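Local coordinates for protein amidohydrolase (Thermotoga maritima, PDB 3OOQ) that belongs to the amidohydrolase family and probably hydrolyses a cyclic amide, possibly as an allantoinase, at residues E347-S352 against G356-L361; F15-R20 against I335-P340; N188-K193 against V216-I221; D181-V186 against E241-N246. All coordinates share one frame; numbering follows the deposited sequence.

Contact 1 of 4, residues E347-S352 against G356-L361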
loop_
_atom_site.group_PDB
_atom_site.type_symbol
_atom_site.label_atom_id
_atom_site.label_comp_id
_atom_site.label_asym_id
_atom_site.label_seq_id
_atom_site.Cartn_x
_atom_site.Cartn_y
_atom_site.Cartn_z
ATOM N N GLU F 347 6.328 -48.444 19.034
ATOM C CA GLU F 347 6.460 -49.062 20.362
ATOM C C GLU F 347 7.267 -50.378 20.361
ATOM O O GLU F 347 7.600 -50.899 21.420
ATOM C CB GLU F 347 5.088 -49.263 21.034
ATOM C CG GLU F 347 4.298 -50.477 20.529
ATOM C CD GLU F 347 3.492 -50.188 19.260
ATOM O OE1 GLU F 347 3.839 -49.245 18.501
ATOM O OE2 GLU F 347 2.498 -50.916 19.026
ATOM N N ASP F 348 7.575 -50.907 19.176
ATOM C CA ASP F 348 8.492 -52.046 19.071
ATOM C C ASP F 348 9.948 -51.580 19.203
ATOM O O ASP F 348 10.847 -52.397 19.398
ATOM C CB ASP F 348 8.295 -52.794 17.740
ATOM C CG ASP F 348 8.471 -51.874 16.527
ATOM O OD1 ASP F 348 9.109 -52.274 15.542
ATOM O OD2 ASP F 348 7.988 -50.726 16.567
ATOM N N ARG F 349 10.172 -50.270 19.110
ATOM C CA ARG F 349 11.531 -49.726 19.055
ATOM C C ARG F 349 11.935 -48.834 20.230
ATOM O O ARG F 349 13.053 -48.952 20.750
ATOM C CB ARG F 349 11.743 -48.985 17.737
ATOM C CG ARG F 349 11.960 -49.939 16.566
ATOM C CD ARG F 349 12.346 -49.164 15.339
ATOM N NE ARG F 349 13.653 -48.527 15.501
ATOM C CZ ARG F 349 14.285 -47.873 14.532
ATOM N NH1 ARG F 349 13.733 -47.779 13.325
ATOM N NH2 ARG F 349 15.472 -47.322 14.770
ATOM N N ILE F 350 11.034 -47.952 20.642
ATOM C CA ILE F 350 11.363 -46.928 21.629
ATOM C C ILE F 350 10.277 -46.785 22.687
ATOM O O ILE F 350 9.200 -47.354 22.551
ATOM C CB ILE F 350 11.573 -45.538 20.962
ATOM C CG1 ILE F 350 10.329 -45.160 20.145
ATOM C CG2 ILE F 350 12.819 -45.532 20.089
ATOM C CD1 ILE F 350 10.378 -43.750 19.544
ATOM N N GLY F 351 10.581 -46.026 23.735
ATOM C CA GLY F 351 9.609 -45.684 24.770
ATOM C C GLY F 351 9.435 -46.644 25.945
ATOM O O GLY F 351 8.501 -46.470 26.733
ATOM N N SER F 352 10.307 -47.656 26.058
ATOM C CA SER F 352 10.311 -48.586 27.206
ATOM C C SER F 352 11.653 -49.284 27.373
ATOM O O SER F 352 12.454 -49.359 26.424
ATOM C CB SER F 352 9.196 -49.646 27.083
ATOM O OG SER F 352 9.428 -50.543 25.995
ATOM N N GLY F 356 15.020 -56.108 23.292
ATOM C CA GLY F 356 14.696 -55.955 21.901
ATOM C C GLY F 356 14.482 -54.513 21.480
ATOM O O GLY F 356 14.564 -54.214 20.290
ATOM N N LYS F 357 14.198 -53.618 22.428
ATOM C CA LYS F 357 14.001 -52.185 22.091
ATOM C C LYS F 357 15.357 -51.495 21.878
ATOM O O LYS F 357 16.392 -51.981 22.354
ATOM C CB LYS F 357 13.218 -51.435 23.183
ATOM C CG LYS F 357 11.759 -51.869 23.506
ATOM C CD LYS F 357 11.178 -52.948 22.602
ATOM C CE LYS F 357 9.671 -52.989 22.709
ATOM N NZ LYS F 357 9.161 -54.401 22.839
ATOM N N ASP F 358 15.347 -50.377 21.160
ATOM C CA ASP F 358 16.514 -49.503 21.045
ATOM C C ASP F 358 17.019 -49.054 22.431
ATOM O O ASP F 358 16.223 -48.709 23.306
ATOM C CB ASP F 358 16.175 -48.256 20.208
ATOM C CG ASP F 358 15.858 -48.575 18.733
ATOM O OD1 ASP F 358 15.922 -49.752 18.317
ATOM O OD2 ASP F 358 15.553 -47.618 17.976
ATOM N N ALA F 359 18.344 -49.030 22.607
ATOM C CA ALA F 359 18.943 -48.671 23.893
ATOM C C ALA F 359 19.061 -47.153 24.022
ATOM O O ALA F 359 20.162 -46.569 24.013
ATOM C CB ALA F 359 20.275 -49.347 24.070
ATOM N N ASP F 360 17.894 -46.525 24.110
ATOM C CA ASP F 360 17.804 -45.092 24.349
ATOM C C ASP F 360 17.497 -44.973 25.821
ATOM O O ASP F 360 16.369 -45.253 26.256
ATOM C CB ASP F 360 16.702 -44.478 23.487
ATOM C CG ASP F 360 16.923 -44.715 21.998
ATOM O OD1 ASP F 360 18.015 -45.204 21.602
ATOM O OD2 ASP F 360 15.988 -44.405 21.216
ATOM N N LEU F 361 18.528 -44.623 26.585
ATOM C CA LEU F 361 18.487 -44.714 28.044
ATOM C C LEU F 361 19.007 -43.442 28.690
ATOM O O LEU F 361 19.967 -42.825 28.212
ATOM C CB LEU F 361 19.308 -45.930 28.530
ATOM C CG LEU F 361 18.834 -47.304 28.015
ATOM C CD1 LEU F 361 19.858 -48.411 28.270
ATOM C CD2 LEU F 361 17.476 -47.682 28.601
HETATM O O HOH W 1 13.534 -48.216 24.195
#

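Contact 2 of 4, residues F15-R20 against I335-P340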
loop_
_atom_site.group_PDB
_atom_site.type_symbol
_atom_site.label_atom_id
_atom_site.label_comp_id
_atom_site.label_asym_id
_atom_site.label_seq_id
_atom_site.Cartn_x
_atom_site.Cartn_y
_atom_site.Cartn_z
ATOM N N PHE F 15 13.388 -48.120 35.681
ATOM C CA PHE F 15 12.002 -47.842 35.345
ATOM C C PHE F 15 11.699 -48.303 33.914
ATOM O O PHE F 15 11.846 -47.519 32.966
ATOM C CB PHE F 15 11.724 -46.333 35.489
ATOM C CG PHE F 15 11.391 -45.906 36.894
ATOM C CD1 PHE F 15 12.384 -45.801 37.868
ATOM C CD2 PHE F 15 10.088 -45.586 37.239
ATOM C CE1 PHE F 15 12.081 -45.403 39.175
ATOM C CE2 PHE F 15 9.770 -45.183 38.549
ATOM C CZ PHE F 15 10.780 -45.096 39.516
ATOM N N PRO F 16 11.267 -49.575 33.743
ATOM C CA PRO F 16 10.929 -50.055 32.397
ATOM C C PRO F 16 9.730 -49.330 31.769
ATOM O O PRO F 16 9.590 -49.349 30.537
ATOM C CB PRO F 16 10.561 -51.530 32.618
ATOM C CG PRO F 16 11.068 -51.888 33.954
ATOM C CD PRO F 16 11.068 -50.626 34.763
ATOM N N ILE F 17 8.883 -48.740 32.626
ATOM C CA ILE F 17 7.659 -48.000 32.280
ATOM C C ILE F 17 6.482 -48.907 32.030
ATOM O O ILE F 17 5.399 -48.652 32.526
ATOM C CB ILE F 17 7.807 -47.002 31.061
ATOM C CG1 ILE F 17 8.794 -45.873 31.363
ATOM C CG2 ILE F 17 6.431 -46.443 30.648
ATOM C CD1 ILE F 17 8.576 -45.154 32.686
ATOM N N THR F 18 6.701 -49.970 31.264
ATOM C CA THR F 18 5.638 -50.901 30.930
ATOM C C THR F 18 5.491 -51.991 31.991
ATOM O O THR F 18 4.660 -52.887 31.860
ATOM C CB THR F 18 5.884 -51.510 29.564
ATOM O OG1 THR F 18 7.212 -52.050 29.535
ATOM C CG2 THR F 18 5.745 -50.410 28.456
ATOM N N SER F 19 6.317 -51.914 33.028
ATOM C CA SER F 19 6.161 -52.724 34.233
ATOM C C SER F 19 6.802 -51.937 35.372
ATOM O O SER F 19 7.487 -50.934 35.131
ATOM C CB SER F 19 6.782 -54.121 34.085
ATOM O OG SER F 19 8.156 -54.058 33.770
ATOM N N ARG F 20 6.536 -52.366 36.600
ATOM C CA ARG F 20 6.942 -51.627 37.793
ATOM C C ARG F 20 8.454 -51.533 37.976
ATOM O O ARG F 20 9.176 -52.460 37.611
ATOM C CB ARG F 20 6.267 -52.209 39.041
ATOM C CG ARG F 20 5.064 -51.377 39.454
ATOM C CD ARG F 20 3.935 -52.206 40.014
ATOM N NE ARG F 20 2.635 -51.565 39.752
ATOM C CZ ARG F 20 1.867 -50.973 40.669
ATOM N NH1 ARG F 20 0.712 -50.422 40.308
ATOM N NH2 ARG F 20 2.245 -50.934 41.947
ATOM N N ILE F 335 2.722 -41.542 29.234
ATOM C CA ILE F 335 2.367 -40.564 28.187
ATOM C C ILE F 335 3.582 -39.785 27.664
ATOM O O ILE F 335 3.477 -39.002 26.699
ATOM C CB ILE F 335 1.223 -39.619 28.612
ATOM C CG1 ILE F 335 1.668 -38.638 29.697
ATOM C CG2 ILE F 335 0.012 -40.415 29.037
ATOM C CD1 ILE F 335 0.581 -37.590 30.063
ATOM N N LEU F 336 4.726 -39.999 28.309
ATOM C CA LEU F 336 5.992 -39.447 27.859
ATOM C C LEU F 336 6.861 -40.450 27.111
ATOM O O LEU F 336 7.890 -40.066 26.516
ATOM C CB LEU F 336 6.772 -38.874 29.035
ATOM C CG LEU F 336 6.201 -37.624 29.709
ATOM C CD1 LEU F 336 7.038 -37.297 30.961
ATOM C CD2 LEU F 336 6.144 -36.428 28.735
ATOM N N THR F 337 6.443 -41.720 27.130
ATOM C CA THR F 337 7.281 -42.834 26.656
ATOM C C THR F 337 6.547 -43.807 25.706
ATOM O O THR F 337 6.534 -43.593 24.486
ATOM C CB THR F 337 7.934 -43.573 27.859
ATOM O OG1 THR F 337 6.914 -43.892 28.812
ATOM C CG2 THR F 337 8.995 -42.684 28.549
ATOM N N VAL F 338 5.935 -44.859 26.258
ATOM C CA VAL F 338 5.312 -45.915 25.462
ATOM C C VAL F 338 4.081 -45.446 24.658
ATOM O O VAL F 338 3.902 -45.849 23.515
ATOM C CB VAL F 338 4.976 -47.184 26.345
ATOM C CG1 VAL F 338 4.002 -46.851 27.483
ATOM C CG2 VAL F 338 4.422 -48.344 25.482
ATOM N N ASN F 339 3.231 -44.615 25.254
ATOM C CA ASN F 339 2.064 -44.052 24.528
ATOM C C ASN F 339 2.448 -43.239 23.273
ATOM O O ASN F 339 1.979 -43.566 22.182
ATOM C CB ASN F 339 1.179 -43.219 25.463
ATOM C CG ASN F 339 0.402 -44.059 26.459
ATOM O OD1 ASN F 339 0.733 -45.216 26.709
ATOM N ND2 ASN F 339 -0.648 -43.469 27.048
ATOM N N PRO F 340 3.308 -42.190 23.407
ATOM C CA PRO F 340 3.780 -41.522 22.185
ATOM C C PRO F 340 4.426 -42.505 21.214
ATOM O O PRO F 340 4.101 -42.469 20.032
ATOM C CB PRO F 340 4.814 -40.497 22.683
ATOM C CG PRO F 340 5.062 -40.827 24.132
ATOM C CD PRO F 340 3.820 -41.524 24.620
#

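Contact 3 of 4, residues N188-K193 against V216-I221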
loop_
_atom_site.group_PDB
_atom_site.type_symbol
_atom_site.label_atom_id
_atom_site.label_comp_id
_atom_site.label_asym_id
_atom_site.label_seq_id
_atom_site.Cartn_x
_atom_site.Cartn_y
_atom_site.Cartn_z
ATOM N N ASN F 188 -9.276 -38.401 -7.426
ATOM C CA ASN F 188 -9.214 -38.338 -8.904
ATOM C C ASN F 188 -7.879 -38.865 -9.426
ATOM O O ASN F 188 -7.834 -39.607 -10.388
ATOM C CB ASN F 188 -9.413 -36.914 -9.423
ATOM C CG ASN F 188 -10.810 -36.392 -9.183
ATOM O OD1 ASN F 188 -11.762 -37.158 -9.015
ATOM N ND2 ASN F 188 -10.946 -35.077 -9.176
ATOM N N TYR F 189 -6.807 -38.450 -8.765
ATOM C CA TYR F 189 -5.433 -38.807 -9.105
ATOM C C TYR F 189 -5.198 -40.318 -9.062
ATOM O O TYR F 189 -4.575 -40.881 -9.959
ATOM C CB TYR F 189 -4.532 -38.126 -8.098
ATOM C CG TYR F 189 -3.050 -38.367 -8.213
ATOM C CD1 TYR F 189 -2.394 -39.218 -7.321
ATOM C CD2 TYR F 189 -2.290 -37.692 -9.175
ATOM C CE1 TYR F 189 -0.989 -39.412 -7.397
ATOM C CE2 TYR F 189 -0.908 -37.872 -9.258
ATOM C CZ TYR F 189 -0.264 -38.722 -8.373
ATOM O OH TYR F 189 1.110 -38.863 -8.476
HETATM N N MSE F 190 -5.688 -40.951 -8.009
HETATM C CA MSE F 190 -5.649 -42.398 -7.890
HETATM C C MSE F 190 -6.423 -43.092 -9.006
HETATM O O MSE F 190 -5.928 -44.061 -9.581
HETATM C CB MSE F 190 -6.148 -42.832 -6.512
HETATM C CG MSE F 190 -5.221 -42.368 -5.384
HETATM SE SE MSE F 190 -5.912 -42.723 -3.594
HETATM C CE MSE F 190 -5.689 -44.682 -3.559
ATOM N N LYS F 191 -7.609 -42.583 -9.331
ATOM C CA LYS F 191 -8.413 -43.176 -10.391
ATOM C C LYS F 191 -7.729 -43.020 -11.745
ATOM O O LYS F 191 -7.798 -43.925 -12.573
ATOM C CB LYS F 191 -9.823 -42.589 -10.424
ATOM C CG LYS F 191 -10.602 -42.863 -9.152
ATOM C CD LYS F 191 -11.920 -42.128 -9.105
ATOM C CE LYS F 191 -12.572 -42.345 -7.759
ATOM N NZ LYS F 191 -13.799 -41.521 -7.630
ATOM N N LYS F 192 -7.052 -41.893 -11.957
ATOM C CA LYS F 192 -6.261 -41.714 -13.179
ATOM C C LYS F 192 -5.133 -42.741 -13.270
ATOM O O LYS F 192 -4.883 -43.297 -14.338
ATOM C CB LYS F 192 -5.705 -40.294 -13.292
ATOM C CG LYS F 192 -6.751 -39.251 -13.639
ATOM C CD LYS F 192 -6.125 -37.865 -13.644
ATOM C CE LYS F 192 -7.174 -36.762 -13.652
ATOM N NZ LYS F 192 -6.573 -35.474 -13.137
ATOM N N LYS F 193 -4.478 -43.001 -12.138
ATOM C CA LYS F 193 -3.406 -44.000 -12.063
ATOM C C LYS F 193 -3.908 -45.403 -12.336
ATOM O O LYS F 193 -3.226 -46.195 -12.993
ATOM C CB LYS F 193 -2.759 -43.991 -10.688
ATOM C CG LYS F 193 -1.643 -42.998 -10.524
ATOM C CD LYS F 193 -1.324 -42.904 -9.064
ATOM C CE LYS F 193 0.122 -42.670 -8.831
ATOM N NZ LYS F 193 0.469 -43.132 -7.468
ATOM N N VAL F 216 -1.758 -41.195 2.632
ATOM C CA VAL F 216 -2.773 -41.034 3.667
ATOM C C VAL F 216 -4.032 -41.842 3.353
ATOM O O VAL F 216 -4.529 -42.552 4.212
ATOM C CB VAL F 216 -3.113 -39.544 3.917
ATOM C CG1 VAL F 216 -4.288 -39.412 4.929
ATOM C CG2 VAL F 216 -1.899 -38.805 4.432
ATOM N N LEU F 217 -4.537 -41.758 2.126
ATOM C CA LEU F 217 -5.747 -42.508 1.764
ATOM C C LEU F 217 -5.550 -44.017 1.745
ATOM O O LEU F 217 -6.492 -44.769 2.006
ATOM C CB LEU F 217 -6.364 -42.015 0.444
ATOM C CG LEU F 217 -6.906 -40.579 0.451
ATOM C CD1 LEU F 217 -7.827 -40.369 -0.739
ATOM C CD2 LEU F 217 -7.664 -40.263 1.751
ATOM N N ARG F 218 -4.329 -44.456 1.452
ATOM C CA ARG F 218 -3.983 -45.882 1.505
ATOM C C ARG F 218 -3.582 -46.285 2.910
ATOM O O ARG F 218 -3.136 -47.396 3.124
ATOM C CB ARG F 218 -2.851 -46.210 0.532
ATOM C CG ARG F 218 -3.250 -46.220 -0.926
ATOM C CD ARG F 218 -2.084 -46.678 -1.809
ATOM N NE ARG F 218 -2.429 -46.536 -3.219
ATOM C CZ ARG F 218 -3.158 -47.410 -3.917
ATOM N NH1 ARG F 218 -3.620 -48.515 -3.347
ATOM N NH2 ARG F 218 -3.445 -47.164 -5.194
ATOM N N LYS F 219 -3.733 -45.362 3.862
ATOM C CA LYS F 219 -3.422 -45.608 5.277
ATOM C C LYS F 219 -1.971 -46.002 5.573
ATOM O O LYS F 219 -1.696 -46.628 6.594
ATOM C CB LYS F 219 -4.383 -46.631 5.893
ATOM C CG LYS F 219 -5.826 -46.191 5.874
ATOM C CD LYS F 219 -6.657 -47.162 6.687
ATOM C CE LYS F 219 -8.113 -46.834 6.633
ATOM N NZ LYS F 219 -8.857 -47.554 7.701
ATOM N N LYS F 220 -1.043 -45.609 4.706
ATOM C CA LYS F 220 0.372 -45.848 4.976
ATOM C C LYS F 220 0.843 -44.965 6.125
ATOM O O LYS F 220 1.684 -45.368 6.915
ATOM C CB LYS F 220 1.220 -45.618 3.727
ATOM C CG LYS F 220 0.951 -46.615 2.611
ATOM C CD LYS F 220 1.708 -46.197 1.348
ATOM C CE LYS F 220 1.575 -47.227 0.220
ATOM N NZ LYS F 220 1.624 -48.637 0.747
ATOM N N ILE F 221 0.285 -43.758 6.224
ATOM C CA ILE F 221 0.610 -42.857 7.332
ATOM C C ILE F 221 -0.657 -42.168 7.807
ATOM O O ILE F 221 -1.591 -42.007 7.019
ATOM C CB ILE F 221 1.670 -41.767 6.936
ATOM C CG1 ILE F 221 1.246 -40.998 5.680
ATOM C CG2 ILE F 221 3.078 -42.401 6.813
ATOM C CD1 ILE F 221 2.137 -39.747 5.302
#

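Contact 4 of 4, residues D181-V186 against E241-N246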
loop_
_atom_site.group_PDB
_atom_site.type_symbol
_atom_site.label_atom_id
_atom_site.label_comp_id
_atom_site.label_asym_id
_atom_site.label_seq_id
_atom_site.Cartn_x
_atom_site.Cartn_y
_atom_site.Cartn_z
ATOM N N ASP F 181 -11.507 -30.502 -0.576
ATOM C CA ASP F 181 -11.172 -30.308 -1.963
ATOM C C ASP F 181 -9.876 -31.076 -2.255
ATOM O O ASP F 181 -9.787 -31.767 -3.266
ATOM C CB ASP F 181 -11.036 -28.808 -2.261
ATOM C CG ASP F 181 -10.654 -28.532 -3.676
ATOM O OD1 ASP F 181 -11.535 -28.596 -4.549
ATOM O OD2 ASP F 181 -9.464 -28.252 -3.930
ATOM N N TYR F 182 -8.890 -30.951 -1.360
ATOM C CA TYR F 182 -7.603 -31.601 -1.528
ATOM C C TYR F 182 -7.773 -33.109 -1.716
ATOM O O TYR F 182 -7.290 -33.699 -2.694
ATOM C CB TYR F 182 -6.676 -31.319 -0.336
ATOM C CG TYR F 182 -5.406 -32.160 -0.328
ATOM C CD1 TYR F 182 -4.460 -32.046 -1.356
ATOM C CD2 TYR F 182 -5.161 -33.084 0.693
ATOM C CE1 TYR F 182 -3.323 -32.804 -1.368
ATOM C CE2 TYR F 182 -3.976 -33.848 0.705
ATOM C CZ TYR F 182 -3.078 -33.710 -0.347
ATOM O OH TYR F 182 -1.925 -34.461 -0.385
ATOM N N PHE F 183 -8.469 -33.743 -0.783
ATOM C CA PHE F 183 -8.624 -35.193 -0.880
ATOM C C PHE F 183 -9.512 -35.621 -2.064
ATOM O O PHE F 183 -9.316 -36.709 -2.618
ATOM C CB PHE F 183 -9.068 -35.806 0.465
ATOM C CG PHE F 183 -7.941 -35.896 1.466
ATOM C CD1 PHE F 183 -6.895 -36.797 1.267
ATOM C CD2 PHE F 183 -7.902 -35.062 2.582
ATOM C CE1 PHE F 183 -5.822 -36.874 2.168
ATOM C CE2 PHE F 183 -6.847 -35.134 3.494
ATOM C CZ PHE F 183 -5.803 -36.054 3.286
ATOM N N THR F 184 -10.463 -34.776 -2.466
ATOM C CA THR F 184 -11.262 -35.080 -3.660
ATOM C C THR F 184 -10.315 -35.202 -4.872
ATOM O O THR F 184 -10.428 -36.123 -5.696
ATOM C CB THR F 184 -12.354 -33.994 -3.911
ATOM O OG1 THR F 184 -13.255 -33.957 -2.803
ATOM C CG2 THR F 184 -13.151 -34.270 -5.155
ATOM N N LYS F 185 -9.354 -34.285 -4.957
ATOM C CA LYS F 185 -8.356 -34.343 -6.028
ATOM C C LYS F 185 -7.422 -35.546 -5.919
ATOM O O LYS F 185 -7.048 -36.111 -6.940
ATOM C CB LYS F 185 -7.549 -33.051 -6.076
ATOM C CG LYS F 185 -8.379 -31.906 -6.571
ATOM C CD LYS F 185 -8.014 -30.641 -5.832
ATOM C CE LYS F 185 -7.312 -29.652 -6.711
ATOM N NZ LYS F 185 -7.733 -28.222 -6.384
ATOM N N VAL F 186 -7.037 -35.905 -4.693
ATOM C CA VAL F 186 -6.270 -37.126 -4.424
ATOM C C VAL F 186 -6.992 -38.375 -4.966
ATOM O O VAL F 186 -6.391 -39.196 -5.650
ATOM C CB VAL F 186 -5.938 -37.282 -2.913
ATOM C CG1 VAL F 186 -5.253 -38.645 -2.636
ATOM C CG2 VAL F 186 -5.024 -36.130 -2.453
ATOM N N GLU F 241 -13.265 -39.783 8.370
ATOM C CA GLU F 241 -14.203 -40.855 8.073
ATOM C C GLU F 241 -14.760 -40.741 6.650
ATOM O O GLU F 241 -14.975 -41.745 5.978
ATOM C CB GLU F 241 -15.338 -40.876 9.101
ATOM C CG GLU F 241 -14.889 -41.371 10.486
ATOM C CD GLU F 241 -15.914 -41.100 11.574
ATOM O OE1 GLU F 241 -16.932 -40.423 11.299
ATOM O OE2 GLU F 241 -15.695 -41.522 12.726
ATOM N N GLU F 242 -14.992 -39.516 6.191
ATOM C CA GLU F 242 -15.498 -39.315 4.850
ATOM C C GLU F 242 -14.559 -39.962 3.825
ATOM O O GLU F 242 -15.013 -40.592 2.878
ATOM C CB GLU F 242 -15.690 -37.821 4.563
ATOM C CG GLU F 242 -16.022 -37.490 3.097
ATOM C CD GLU F 242 -16.438 -36.028 2.897
ATOM O OE1 GLU F 242 -16.683 -35.342 3.918
ATOM O OE2 GLU F 242 -16.544 -35.594 1.730
ATOM N N PHE F 243 -13.257 -39.830 4.048
ATOM C CA PHE F 243 -12.275 -40.268 3.086
ATOM C C PHE F 243 -11.591 -41.567 3.480
ATOM O O PHE F 243 -10.781 -42.066 2.725
ATOM C CB PHE F 243 -11.246 -39.156 2.837
ATOM C CG PHE F 243 -11.815 -37.966 2.101
ATOM C CD1 PHE F 243 -12.002 -38.015 0.721
ATOM C CD2 PHE F 243 -12.188 -36.809 2.793
ATOM C CE1 PHE F 243 -12.545 -36.938 0.039
ATOM C CE2 PHE F 243 -12.734 -35.708 2.111
ATOM C CZ PHE F 243 -12.913 -35.777 0.736
ATOM N N GLY F 244 -11.936 -42.100 4.650
ATOM C CA GLY F 244 -11.379 -43.350 5.165
ATOM C C GLY F 244 -9.887 -43.323 5.452
ATOM O O GLY F 244 -9.164 -44.213 5.028
ATOM N N PHE F 245 -9.407 -42.301 6.156
ATOM C CA PHE F 245 -8.011 -42.318 6.601
ATOM C C PHE F 245 -7.843 -42.360 8.127
ATOM O O PHE F 245 -8.784 -42.074 8.876
ATOM C CB PHE F 245 -7.167 -41.212 5.932
ATOM C CG PHE F 245 -7.678 -39.792 6.141
ATOM C CD1 PHE F 245 -7.393 -39.090 7.310
ATOM C CD2 PHE F 245 -8.366 -39.130 5.129
ATOM C CE1 PHE F 245 -7.798 -37.778 7.471
ATOM C CE2 PHE F 245 -8.778 -37.804 5.292
ATOM C CZ PHE F 245 -8.492 -37.135 6.459
ATOM N N ASN F 246 -6.649 -42.748 8.574
ATOM C CA ASN F 246 -6.307 -42.743 9.996
ATOM C C ASN F 246 -5.945 -41.365 10.484
ATOM O O ASN F 246 -5.307 -40.605 9.763
ATOM C CB ASN F 246 -5.136 -43.685 10.279
ATOM C CG ASN F 246 -5.484 -45.134 9.997
ATOM O OD1 ASN F 246 -6.583 -45.541 10.262
ATOM N ND2 ASN F 246 -4.549 -45.894 9.439
#

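Contact 1 of 4, residues E347-S352 against G356-L361
Lys357 lies along the backbone of residues 347-352, and its chain can be followed atom by atom. CB rests 3.5 Å from Arg349 O, CG passes Ser352 OG, and a near-eclipsed chi2 of -5° turns CD to 3.3 Å from Asp348 O. CE then reaches Glu347 O at 3.2 Å, while NZ goes on to a salt bridge with Glu354. The methylenes thus run past three successive carbonyls, with the charge carried beyond them. Asp358 N donates to Arg349 O (2.7 Å) in the carbonyl plane. Arg349, bent at chi3, brings NE and NH2 side-on to one oxygen, each 3.2 Å from Asp358 OD2; the guanidinium and carboxylate planes stand 67° apart. Arg349 NH2 is met by the syn lone pair of OD2, while NE approaches on the syn side, 26° out of the carboxylate plane. One water donates to both Ser352 O and Asp358 O. With an asparagine at Asp358, Arg349 and Lys133, which also pairs with OD2, would probably lose their shared counter-charge. This loop before strand 361-364 is joined by polar bonds and by the Lys357 methylenes laid along the backbone, and two cations on OD2 would be expected to stabilise an ionised carboxylate.

Contact 2 of 4, residues F15-R20 against I335-P340
Thr337 OG1 meets Ile17 at the first touching position of 335-340, lying 3.2 Å from Ile17 CG2 and 3.7 Å from Ile17 CG1. The hydroxyl is therefore set against two branches of one aliphatic side chain, and its hydrogen-bond partner is Leu333 O, four residues back, near the end of helix 329-334. Thr337 occupies the N-cap position of helix 338-343, but its side chain makes no capping bond. Val338, the next residue, opens the helix and presents both methyls: CG1 sits 4.0 Å from Ile17 CG2, and CG2 is 3.9 Å from Thr18 CG2. The side chains of Ile17 and Val338 pass antiparallel, side by side. Ile17 CG2 reaches both residues because it stands opposite the backbone N, with CG1 turned beside that nitrogen (chi1 -64°). Thr18 divides its roles, its methyl facing Val338 while OG1 bonds Glu354. No hydrogen bond crosses between the segments, and only 152 Å² is buried, so the loop after strand 12-14 meets the helix start through methyl contacts, with both threonine hydroxyls engaged elsewhere.

Contact 3 of 4, residues N188-K193 against V216-I221
The Schellman motif that ends helix 208-217 packs against the side of helix 172-198, and the selenomethionine Met190 makes the connection. Its side chain leaves the long helix with CG and SE extended (chi2 174°), then bends at chi3 to 72°, which separates the work of its last two atoms. SE lies against Leu217, 4.1 Å from Leu217 CB and 4.2 Å from Leu217 CD1, in an apolar contact. CE turns to Arg218 and stands over one face of the guanidinium, 3.5 Å above its plane and offset toward the rim; the separation from Arg218 NH2 is 3.7 Å. Arg218, extended from CG to NE, lies antiparallel to Met190, and Arg218 CG also approaches Met190 CE at 3.9 Å. The methyl thus covers part of a flat cation while NE forms a salt bridge with Glu214. Glu214 also bonds Lys193, so it is a shared partner of two cations, Lys193 NZ and Arg218 NH2 being 6.1 Å apart. Lys219, with positive phi, is the C-prime residue: Lys220 N bonds Met215 O, and Lys219 N bonds Val216 O (2.9 Å). No hydrogen bond spans the two segments. Leu217 also touches Phe183 and Val186 on helix 172-198, and Val216 meets Phe245 beyond helix 230-243, while Asn188 of the long helix bonds Thr206 of the second subunit.

Contact 4 of 4, residues D181-V186 against E241-N246
Phe183 CB sits almost squarely over the Phe243 ring, 3.6 Å from its centroid and 9° off the normal, a CH-pi contact that marks the tight part of the interface. The two rings are oblique, with centroids 5.7 Å apart and planes at 38°. Phe245, its CG placed between backbone N and carbonyl carbon, closes on Phe183 from another direction: Phe245 CE2 lies over one face, toward the rim, 3.8 Å from Phe183 CE2, with planes 32° apart. Tyr182 covers the opposite face of Phe183, so that ring is held between two aromatics. An alanine at Phe243 would probably leave Phe183 CB without the ring face it rests on and open a gap beside Thr184. Contact is longer at that threonine, whose OG1 is 4.0 Å from Phe243 CZ but bonds to Arg180 O, and Leu208 of the second subunit adjoins it. On the solvent side, Glu242 CG lies over the other face of Phe243 while its carboxylate pairs with Arg180, and exposed Lys185 bridges Asp181. Gly244, at positive phi, is the C-prime residue of a Schellman motif ending helix 230-243, and the three phenylalanines form an aromatic cluster where that helix end meets helix 172-198.

In the fold
Contacts 3 and 4 share helix 172-198, have centres about 9 Å apart, and touch where Lys219 packs on Gly244 and Asn246. In each, the second segment carries the Schellman motif that ends its helix, yet contact 4 is a buried aromatic cluster whereas contact 3 is a surface contact mixing selenomethionine with a cation. Both adjoin the second subunit. Contacts 1 and 2 form another touching pair, centres about 10 Å apart, with Gly351 against Thr337 and Val338; both are partly buried and no other chain of the assembly touches either. Contact 1 is polar and salt-bridged, contact 2 methyl-mediated. Contacts 2 and 4 lie on opposite sides of the chain's centre, their centres about 34 Å apart.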